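Long-range contacts in DR2417 (Deinococcus radiodurans, PDB 4XWT), which probably processes and degrades RNA as a metal-dependent 5'-3' exonuclease, and possibly endonuclease, of the bacterial RNase J family: residues H84-H89 and T152-D157; R264-E269 and E290-S295; G478-T483 and P551-M556. One frame throughout, in Å; residues are numbered along the deposited sequence.

Contact 1: residues H84-H89 and T152-D157; sequences HGHEDH and THSIPD. With ZN (zinc ion), chain C; ZN (zinc ion), chain D; U5P (uridine-5'-monophosphate), chain H.
His-84, His-86 and His-153 converge on one zinc ion, which pulls three imidazoles from two loops into a compact cluster. His-84 NE2 binds it at 2.4 Å, His-86 ND1 at 2.1 Å and His-153 NE2 at 2.3 Å, and Asp-175 adds a carboxylate oxygen. The His-153 ring stands nearly upright to the other two, its plane at 80° to that of His-84 and 78° to that of His-86; CG anti to the backbone N (chi1 -176°) carries it across to the metal. The His-86 ring has neighbours over both faces and at its edge: Ile-155 CG2 sits over one face, 4.1 Å from the ring centroid, uracil O4 of the nucleotide lies over the opposite one, and Ser-154 OG meets the edge at CE1, 3.0 Å away. On the nucleotide side Ser-154 OG also makes a weak, 3.4 Å hydrogen bond to O3P of the bound UMP. Packing is looser where water fills in: with ND1 on zinc, His-86 NE2 is the N-H donor to a water 2.8 Å off, which passes a hydrogen to Ser-154 O, and a second water joins Gly-85 N to Pro-156 O. Asp-88 and His-89 complete the HxHxDH motif of metallo-beta-lactamases by binding the second zinc with Asp-175 and His-403. Residues 84-89 run from strand 77-82 into helix 87-90, residues 152-157 connect strands 144-150 and 159-165 of the other sheet, and helix 109-122 packs on Ile-155 while helix 249-261 meets Pro-156.

Contact 2: residues R264-E269 and E290-S295; sequences RRVVME and EPFLTS
Arg-265 is sandwiched between Glu-290 and Leu-293, a carboxylate over one face of its guanidinium and Leu-293 CD1 over the other. Bends at chi2 and chi3 fold the arginine back and turn NH2 to Pro-291 O; nearer the backbone, Arg-265 CB lies 3.7 Å from Leu-293 CD1. The NH2 hydrogen bond, 3.0 Å long with an N-H...O angle of 157°, lies close to the guanidinium plane. Glu-290 OE2 instead sits well above the plane, 3.5 Å from Arg-265 NE, in a salt bridge to which no N-H points; the two flat groups are within 20° of parallel. Phe-292 lies alongside Val-266, whose CG1 is 4.0 Å from its CE1. Met-268 CE touches the same Phe-292 CE1 at 3.8 Å, and its SD, 5.0 Å from the ring centroid, makes an oblique Met-aromatic contact. The backbones are tied directly once, by Leu-293 N to Val-266 O, 2.8 Å and nearly straight at 169°. Around this bond waters take over: one accepts from Arg-265 NE and Val-266 N and donates to Pro-291 O, another joins Met-268 N to Leu-293 O, and a third links Ser-295 N to Glu-269 OE2. Further out, His-260 ND1 is hydrogen-bonded to Glu-290 OE1, while helices 249-261 and 271-282 enclose Met-268 and Phe-292. Residues 290-295 thus border the outermost strand of the parallel beta-CASP sheet: water satisfies edge N-H groups that a neighbouring strand would otherwise meet, and the arginine's charge is probably partly balanced by a carboxylate lying over the guanidinium face.

Contact 3: residues G478-T483 and P551-M556; sequences GLLILT and PVLIPM
Pro-551 presents its ring to Leu-480, with CG 3.9 Å from Leu-480 CD1, the two side chains lying side by side on the sheet face that also carries Leu-482, Leu-553 and Pro-555. On the opposite face Leu-479 CD1 meets Ile-554 CD1 at 3.7 Å. Further along, the Met-556 chain bends at chi2 and chi3 and lays its sulfur back over the neighbouring strand: SD is 4.0 Å from Ile-481 CG2 and 4.1 Å from Thr-483 CG2. Between the faces the peptide edges zip two parallel strands together with five hydrogen bonds. Leu-480 N to Val-552 O is straight, at 2.9 Å and 179°, and Leu-480 O receives Ile-554 N in return. Met-556 N reaches Leu-482 O at 2.8 Å, whereas Leu-482 N approaches Ile-554 O from 49° above the carbonyl plane. The ladder starts at Gly-478, which leaves helix 465-477 with a positive phi of 66° and accepts from Val-552 N. Strand 491-497 pairs with the other edge of strand 479-485, and helix 528-547 covers the Leu-482, Leu-553 and Pro-555 face. On the other face Leu-479, Ile-481 and Met-556 pack on the same residues of the second subunit, so this sheet belongs to the homodimer interface; helix 465-477 also touches Leu-479 and Val-552. The chemistry suits both tasks: the N-H donors of strand 552-556 are Val-552, Ile-554 and Met-556, so Pro-555, with no N-H, costs the ladder nothing, and the two faces are left largely apolar, one for a helix and the other mainly for the partner chain.

In the fold
Along the chain the three contacts follow one another without nesting, each in a different part of the protein: contact 1 in the metallo-beta-lactamase region, contact 2 in the beta-CASP region, contact 3 in the C-terminal domain. Contacts 1 and 2 are neighbours, their centres about 25 Å apart and their nearest atoms about 12 Å, and one helix, 249-261, touches Pro-156 of the loop carrying His-153 and also the edge of the parallel sheet. Contact 3 is remote, its centre about 48 Å from that of contact 1 and 55 Å from that of contact 2, in a separate three-stranded sheet. The zinc and nucleotide sites therefore lie far from the C-terminal dimerising surface.

Contact 1: residues H84-H89 and T152-D157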
loop_
_atom_site.group_PDB
_atom_site.type_symbol
_atom_site.label_atom_id
_atom_site.label_comp_id
_atom_site.label_asym_id
_atom_site.label_seq_id
_atom_site.Cartn_x
_atom_site.Cartn_y
_atom_site.Cartn_z
ATOM N N HIS A 84 -15.594 23.612 2.004
ATOM C CA HIS A 84 -16.385 22.520 2.576
ATOM C C HIS A 84 -15.694 21.871 3.771
ATOM O O HIS A 84 -14.546 22.178 4.090
ATOM C CB HIS A 84 -16.713 21.460 1.513
ATOM C CG HIS A 84 -15.509 20.794 0.914
ATOM N ND1 HIS A 84 -14.497 21.503 0.301
ATOM C CD2 HIS A 84 -15.177 19.483 0.795
ATOM C CE1 HIS A 84 -13.587 20.658 -0.158
ATOM N NE2 HIS A 84 -13.968 19.431 0.142
ATOM N N GLY A 85 -16.408 20.975 4.440
ATOM C CA GLY A 85 -15.987 20.500 5.742
ATOM C C GLY A 85 -15.134 19.229 5.733
ATOM O O GLY A 85 -15.009 18.596 6.762
ATOM N N HIS A 86 -14.547 18.859 4.598
ATOM C CA HIS A 86 -13.637 17.691 4.590
ATOM C C HIS A 86 -12.345 17.987 5.345
ATOM O O HIS A 86 -11.927 19.143 5.454
ATOM C CB HIS A 86 -13.309 17.264 3.165
ATOM C CG HIS A 86 -14.325 16.342 2.578
ATOM N ND1 HIS A 86 -14.539 16.240 1.225
ATOM C CD2 HIS A 86 -15.206 15.502 3.166
ATOM C CE1 HIS A 86 -15.501 15.361 1.002
ATOM N NE2 HIS A 86 -15.925 14.903 2.163
ATOM N N GLU A 87 -11.696 16.939 5.855
ATOM C CA GLU A 87 -10.524 17.150 6.696
ATOM C C GLU A 87 -9.366 17.790 5.931
ATOM O O GLU A 87 -8.593 18.545 6.503
ATOM C CB GLU A 87 -10.057 15.831 7.330
ATOM C CG GLU A 87 -10.928 15.310 8.465
ATOM C CD GLU A 87 -10.472 15.815 9.822
ATOM O OE1 GLU A 87 -10.475 17.048 10.018
ATOM O OE2 GLU A 87 -10.096 14.985 10.682
ATOM N N ASP A 88 -9.220 17.496 4.643
ATOM C CA ASP A 88 -8.141 18.151 3.909
ATOM C C ASP A 88 -8.474 19.610 3.524
ATOM O O ASP A 88 -7.764 20.190 2.705
ATOM C CB ASP A 88 -7.770 17.359 2.646
ATOM C CG ASP A 88 -8.953 17.114 1.741
ATOM O OD1 ASP A 88 -10.007 16.719 2.272
ATOM O OD2 ASP A 88 -8.820 17.298 0.509
ATOM N N HIS A 89 -9.524 20.194 4.125
ATOM C CA HIS A 89 -9.841 21.627 3.933
ATOM C C HIS A 89 -10.043 22.374 5.248
ATOM O O HIS A 89 -9.784 23.573 5.297
ATOM C CB HIS A 89 -11.067 21.781 3.002
ATOM C CG HIS A 89 -10.865 21.124 1.673
ATOM N ND1 HIS A 89 -10.510 21.826 0.539
ATOM C CD2 HIS A 89 -10.865 19.810 1.313
ATOM C CE1 HIS A 89 -10.355 20.985 -0.470
ATOM N NE2 HIS A 89 -10.573 19.755 -0.025
ATOM N N THR A 152 -21.876 20.087 -6.515
ATOM C CA THR A 152 -22.101 18.803 -5.879
ATOM C C THR A 152 -20.771 18.168 -5.542
ATOM O O THR A 152 -19.822 18.247 -6.319
ATOM C CB THR A 152 -22.885 17.837 -6.765
ATOM O OG1 THR A 152 -22.322 17.837 -8.089
ATOM C CG2 THR A 152 -24.385 18.252 -6.824
ATOM N N HIS A 153 -20.709 17.541 -4.375
ATOM C CA HIS A 153 -19.490 16.850 -3.956
ATOM C C HIS A 153 -19.934 15.676 -3.067
ATOM O O HIS A 153 -21.115 15.335 -3.069
ATOM C CB HIS A 153 -18.546 17.860 -3.259
ATOM C CG HIS A 153 -17.215 17.303 -2.857
ATOM N ND1 HIS A 153 -16.531 16.365 -3.608
ATOM C CD2 HIS A 153 -16.442 17.551 -1.770
ATOM C CE1 HIS A 153 -15.396 16.065 -3.001
ATOM N NE2 HIS A 153 -15.319 16.768 -1.883
ATOM N N SER A 154 -19.019 15.058 -2.325
ATOM C CA SER A 154 -19.358 13.906 -1.478
ATOM C C SER A 154 -19.732 14.337 -0.052
ATOM O O SER A 154 -19.916 13.496 0.846
ATOM C CB SER A 154 -18.182 12.937 -1.431
ATOM O OG SER A 154 -17.058 13.673 -0.979
ATOM N N ILE A 155 -19.818 15.653 0.160
ATOM C CA ILE A 155 -20.331 16.211 1.418
ATOM C C ILE A 155 -21.260 17.393 1.079
ATOM O O ILE A 155 -21.029 18.095 0.096
ATOM C CB ILE A 155 -19.173 16.655 2.375
ATOM C CG1 ILE A 155 -19.686 16.824 3.816
ATOM C CG2 ILE A 155 -18.485 17.936 1.864
ATOM C CD1 ILE A 155 -18.624 17.222 4.871
ATOM N N PRO A 156 -22.343 17.595 1.857
ATOM C CA PRO A 156 -23.216 18.744 1.555
ATOM C C PRO A 156 -22.569 20.086 1.903
ATOM O O PRO A 156 -21.539 20.109 2.589
ATOM C CB PRO A 156 -24.449 18.507 2.441
ATOM C CG PRO A 156 -24.378 17.065 2.844
ATOM C CD PRO A 156 -22.918 16.730 2.899
ATOM N N ASP A 157 -23.177 21.179 1.446
ATOM C CA ASP A 157 -22.693 22.537 1.738
ATOM C C ASP A 157 -21.286 22.736 1.202
ATOM O O ASP A 157 -20.407 23.260 1.858
ATOM C CB ASP A 157 -22.754 22.819 3.231
ATOM C CG ASP A 157 -24.127 23.259 3.668
ATOM O OD1 ASP A 157 -24.979 23.469 2.777
ATOM O OD2 ASP A 157 -24.353 23.418 4.886
HETATM ZN ZN ZN C . -13.626 17.142 -0.415
HETATM ZN ZN ZN D . -10.487 17.889 -0.996
HETATM N N1 U5P H . -10.938 10.950 0.448
HETATM C C2 U5P H . -10.565 11.333 1.751
HETATM N N3 U5P H . -11.497 11.657 2.652
HETATM C C4 U5P H . -12.793 11.633 2.332
HETATM C C5 U5P H . -13.196 11.268 1.056
HETATM C C6 U5P H . -12.233 10.926 0.118
HETATM O O2 U5P H . -9.358 11.366 2.073
HETATM O O4 U5P H . -13.641 11.938 3.187
HETATM C "C1'" U5P H . -9.914 10.601 -0.540
HETATM C "C2'" U5P H . -10.227 9.285 -1.237
HETATM O "O2'" U5P H . -9.385 8.237 -0.751
HETATM C "C3'" U5P H . -9.958 9.548 -2.701
HETATM C "C4'" U5P H . -10.110 11.043 -2.847
HETATM O "O3'" U5P H . -8.609 9.217 -3.022
HETATM O "O4'" U5P H . -9.873 11.603 -1.555
HETATM C "C5'" U5P H . -11.523 11.374 -3.286
HETATM O "O5'" U5P H . -12.454 10.581 -2.553
HETATM P P U5P H . -14.026 10.712 -2.841
HETATM O O1P U5P H . -14.049 10.391 -4.300
HETATM O O2P U5P H . -14.710 9.713 -1.941
HETATM O O3P U5P H . -14.356 12.133 -2.460
HETATM O O HOH W 1 -19.260 21.074 4.233
HETATM O O HOH W 2 -17.662 12.657 2.292
#

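Contact 2: residues R264-E269 and E290-S295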
loop_
_atom_site.group_PDB
_atom_site.type_symbol
_atom_site.label_atom_id
_atom_site.label_comp_id
_atom_site.label_asym_id
_atom_site.label_seq_id
_atom_site.Cartn_x
_atom_site.Cartn_y
_atom_site.Cartn_z
ATOM N N ARG A 264 -35.805 -2.190 7.454
ATOM C CA ARG A 264 -34.665 -2.358 8.344
ATOM C C ARG A 264 -34.438 -1.123 9.232
ATOM O O ARG A 264 -34.495 0.006 8.749
ATOM C CB ARG A 264 -33.407 -2.649 7.528
ATOM C CG ARG A 264 -33.389 -4.017 6.882
ATOM C CD ARG A 264 -32.043 -4.272 6.209
ATOM N NE ARG A 264 -32.087 -5.518 5.458
ATOM C CZ ARG A 264 -31.555 -6.663 5.872
ATOM N NH1 ARG A 264 -30.885 -6.724 7.021
ATOM N NH2 ARG A 264 -31.671 -7.738 5.117
ATOM N N ARG A 265 -34.190 -1.348 10.524
ATOM C CA ARG A 265 -33.809 -0.263 11.438
ATOM C C ARG A 265 -32.301 -0.057 11.434
ATOM O O ARG A 265 -31.536 -0.999 11.182
ATOM C CB ARG A 265 -34.270 -0.551 12.863
ATOM C CG ARG A 265 -35.746 -0.806 12.996
ATOM C CD ARG A 265 -36.536 0.400 12.540
ATOM N NE ARG A 265 -36.189 1.605 13.285
ATOM C CZ ARG A 265 -36.768 1.976 14.426
ATOM N NH1 ARG A 265 -37.710 1.219 14.966
ATOM N NH2 ARG A 265 -36.392 3.099 15.031
ATOM N N VAL A 266 -31.866 1.164 11.722
ATOM C CA VAL A 266 -30.459 1.506 11.581
ATOM C C VAL A 266 -29.761 1.779 12.922
ATOM O O VAL A 266 -30.275 2.494 13.791
ATOM C CB VAL A 266 -30.303 2.712 10.659
ATOM C CG1 VAL A 266 -28.832 3.027 10.421
ATOM C CG2 VAL A 266 -31.014 2.435 9.333
ATOM N N VAL A 267 -28.597 1.160 13.081
ATOM C CA VAL A 267 -27.668 1.475 14.155
ATOM C C VAL A 267 -26.462 2.170 13.562
ATOM O O VAL A 267 -25.827 1.656 12.623
ATOM C CB VAL A 267 -27.192 0.219 14.906
ATOM C CG1 VAL A 267 -26.224 0.600 16.030
ATOM C CG2 VAL A 267 -28.353 -0.522 15.482
ATOM N N MET A 268 -26.127 3.336 14.088
ATOM C CA MET A 268 -24.915 3.975 13.632
ATOM C C MET A 268 -23.861 3.807 14.704
ATOM O O MET A 268 -24.130 4.053 15.875
ATOM C CB MET A 268 -25.148 5.443 13.317
ATOM C CG MET A 268 -23.914 6.123 12.779
ATOM S SD MET A 268 -24.249 7.814 12.263
ATOM C CE MET A 268 -25.107 7.545 10.682
ATOM N N GLU A 269 -22.671 3.360 14.308
ATOM C CA GLU A 269 -21.573 3.204 15.258
ATOM C C GLU A 269 -20.264 3.767 14.718
ATOM O O GLU A 269 -19.967 3.660 13.530
ATOM C CB GLU A 269 -21.381 1.728 15.629
ATOM C CG GLU A 269 -22.563 1.101 16.343
ATOM C CD GLU A 269 -22.149 0.007 17.314
ATOM O OE1 GLU A 269 -20.929 -0.266 17.433
ATOM O OE2 GLU A 269 -23.045 -0.581 17.956
ATOM N N GLU A 290 -36.666 7.042 10.533
ATOM C CA GLU A 290 -36.900 6.463 11.852
ATOM C C GLU A 290 -35.676 6.698 12.718
ATOM O O GLU A 290 -34.568 6.776 12.203
ATOM C CB GLU A 290 -37.195 4.965 11.765
ATOM C CG GLU A 290 -38.061 4.565 10.591
ATOM C CD GLU A 290 -38.422 3.103 10.625
ATOM O OE1 GLU A 290 -38.079 2.375 9.668
ATOM O OE2 GLU A 290 -39.049 2.676 11.615
ATOM N N PRO A 291 -35.881 6.840 14.032
ATOM C CA PRO A 291 -34.793 7.003 15.004
ATOM C C PRO A 291 -33.690 5.936 14.859
ATOM O O PRO A 291 -33.986 4.771 14.567
ATOM C CB PRO A 291 -35.513 6.866 16.337
ATOM C CG PRO A 291 -36.899 7.421 16.061
ATOM C CD PRO A 291 -37.208 7.082 14.634
ATOM N N PHE A 292 -32.436 6.346 15.037
ATOM C CA PHE A 292 -31.340 5.400 15.158
ATOM C C PHE A 292 -31.589 4.526 16.377
ATOM O O PHE A 292 -32.159 4.986 17.368
ATOM C CB PHE A 292 -29.997 6.124 15.282
ATOM C CG PHE A 292 -29.559 6.824 14.025
ATOM C CD1 PHE A 292 -29.005 6.114 12.978
ATOM C CD2 PHE A 292 -29.690 8.194 13.898
ATOM C CE1 PHE A 292 -28.598 6.754 11.819
ATOM C CE2 PHE A 292 -29.289 8.842 12.736
ATOM C CZ PHE A 292 -28.737 8.111 11.695
ATOM N N LEU A 293 -31.169 3.270 16.308
ATOM C CA LEU A 293 -31.291 2.368 17.451
ATOM C C LEU A 293 -29.917 2.027 18.026
ATOM O O LEU A 293 -28.905 2.226 17.366
ATOM C CB LEU A 293 -32.022 1.080 17.051
ATOM C CG LEU A 293 -33.527 1.135 16.762
ATOM C CD1 LEU A 293 -34.127 -0.255 16.552
ATOM C CD2 LEU A 293 -34.257 1.840 17.880
ATOM N N THR A 294 -29.879 1.518 19.256
ATOM C CA THR A 294 -28.631 0.973 19.789
ATOM C C THR A 294 -28.487 -0.487 19.349
ATOM O O THR A 294 -29.441 -1.084 18.857
ATOM C CB THR A 294 -28.567 1.047 21.319
ATOM O OG1 THR A 294 -29.529 0.149 21.879
ATOM C CG2 THR A 294 -28.859 2.472 21.802
ATOM N N SER A 295 -27.296 -1.054 19.519
ATOM C CA SER A 295 -27.068 -2.448 19.148
ATOM C C SER A 295 -27.943 -3.343 20.017
ATOM O O SER A 295 -28.451 -4.363 19.553
ATOM C CB SER A 295 -25.582 -2.825 19.278
ATOM O OG SER A 295 -25.067 -2.499 20.554
HETATM O O HOH W 3 -33.788 2.931 12.270
HETATM O O HOH W 4 -27.255 4.211 16.437
HETATM O O HOH W 5 -24.848 0.459 19.266
#

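Contact 3: residues G478-T483 and P551-M556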
loop_
_atom_site.group_PDB
_atom_site.type_symbol
_atom_site.label_atom_id
_atom_site.label_comp_id
_atom_site.label_asym_id
_atom_site.label_seq_id
_atom_site.Cartn_x
_atom_site.Cartn_y
_atom_site.Cartn_z
ATOM N N GLY A 478 16.669 -2.704 13.631
ATOM C CA GLY A 478 16.667 -2.843 15.076
ATOM C C GLY A 478 17.849 -2.126 15.706
ATOM O O GLY A 478 18.574 -1.391 15.034
ATOM N N LEU A 479 18.069 -2.369 16.993
ATOM C CA LEU A 479 19.013 -1.568 17.773
ATOM C C LEU A 479 20.047 -2.380 18.571
ATOM O O LEU A 479 19.698 -3.349 19.242
ATOM C CB LEU A 479 18.217 -0.675 18.726
ATOM C CG LEU A 479 18.923 -0.179 19.981
ATOM C CD1 LEU A 479 19.919 0.910 19.622
ATOM C CD2 LEU A 479 17.907 0.287 21.021
ATOM N N LEU A 480 21.313 -1.968 18.503
ATOM C CA LEU A 480 22.366 -2.521 19.368
ATOM C C LEU A 480 23.079 -1.433 20.178
ATOM O O LEU A 480 23.688 -0.520 19.618
ATOM C CB LEU A 480 23.404 -3.299 18.549
ATOM C CG LEU A 480 23.185 -4.799 18.319
ATOM C CD1 LEU A 480 24.277 -5.382 17.429
ATOM C CD2 LEU A 480 23.132 -5.530 19.637
ATOM N N ILE A 481 23.011 -1.539 21.501
ATOM C CA ILE A 481 23.747 -0.629 22.376
ATOM C C ILE A 481 25.030 -1.270 22.916
ATOM O O ILE A 481 24.994 -2.240 23.678
ATOM C CB ILE A 481 22.876 -0.160 23.559
ATOM C CG1 ILE A 481 21.546 0.404 23.045
ATOM C CG2 ILE A 481 23.628 0.878 24.399
ATOM C CD1 ILE A 481 20.594 0.821 24.142
ATOM N N LEU A 482 26.167 -0.723 22.503
ATOM C CA LEU A 482 27.449 -1.189 22.990
ATOM C C LEU A 482 27.987 -0.209 24.018
ATOM O O LEU A 482 28.313 0.930 23.689
ATOM C CB LEU A 482 28.451 -1.345 21.846
ATOM C CG LEU A 482 28.002 -1.974 20.526
ATOM C CD1 LEU A 482 29.058 -1.689 19.482
ATOM C CD2 LEU A 482 27.760 -3.475 20.649
ATOM N N THR A 483 28.074 -0.639 25.268
ATOM C CA THR A 483 28.669 0.209 26.287
ATOM C C THR A 483 29.944 -0.442 26.807
ATOM O O THR A 483 29.919 -1.556 27.333
ATOM C CB THR A 483 27.688 0.486 27.449
ATOM O OG1 THR A 483 27.893 -0.460 28.504
ATOM C CG2 THR A 483 26.239 0.423 26.962
ATOM N N PRO A 551 22.515 -3.301 11.887
ATOM C CA PRO A 551 21.714 -2.713 12.969
ATOM C C PRO A 551 22.204 -1.327 13.345
ATOM O O PRO A 551 23.402 -1.069 13.249
ATOM C CB PRO A 551 21.928 -3.684 14.134
ATOM C CG PRO A 551 23.274 -4.272 13.871
ATOM C CD PRO A 551 23.339 -4.424 12.368
ATOM N N VAL A 552 21.309 -0.446 13.765
ATOM C CA VAL A 552 21.758 0.836 14.287
ATOM C C VAL A 552 22.546 0.600 15.570
ATOM O O VAL A 552 22.010 0.077 16.547
ATOM C CB VAL A 552 20.588 1.793 14.559
ATOM C CG1 VAL A 552 21.069 3.016 15.339
ATOM C CG2 VAL A 552 19.936 2.209 13.249
ATOM N N LEU A 553 23.819 0.981 15.572
ATOM C CA LEU A 553 24.653 0.786 16.756
ATOM C C LEU A 553 24.921 2.088 17.501
ATOM O O LEU A 553 25.442 3.051 16.935
ATOM C CB LEU A 553 25.987 0.133 16.394
ATOM C CG LEU A 553 26.114 -0.569 15.049
ATOM C CD1 LEU A 553 27.567 -0.629 14.621
ATOM C CD2 LEU A 553 25.542 -1.967 15.170
ATOM N N ILE A 554 24.576 2.093 18.783
ATOM C CA ILE A 554 24.809 3.245 19.646
ATOM C C ILE A 554 25.910 2.938 20.662
ATOM O O ILE A 554 25.649 2.345 21.711
ATOM C CB ILE A 554 23.518 3.661 20.375
ATOM C CG1 ILE A 554 22.468 4.115 19.358
ATOM C CG2 ILE A 554 23.795 4.771 21.387
ATOM C CD1 ILE A 554 21.123 4.380 19.971
ATOM N N PRO A 555 27.156 3.321 20.341
ATOM C CA PRO A 555 28.272 3.041 21.250
ATOM C C PRO A 555 28.457 4.115 22.327
ATOM O O PRO A 555 28.278 5.306 22.066
ATOM C CB PRO A 555 29.476 2.993 20.308
ATOM C CG PRO A 555 29.123 3.926 19.213
ATOM C CD PRO A 555 27.621 3.857 19.049
ATOM N N MET A 556 28.796 3.669 23.535
ATOM C CA MET A 556 29.101 4.554 24.657
ATOM C C MET A 556 30.353 4.037 25.366
ATOM O O MET A 556 30.371 2.896 25.820
ATOM C CB MET A 556 27.926 4.621 25.642
ATOM C CG MET A 556 26.589 5.032 25.034
ATOM S SD MET A 556 25.174 4.280 25.871
ATOM C CE MET A 556 25.527 4.642 27.591
#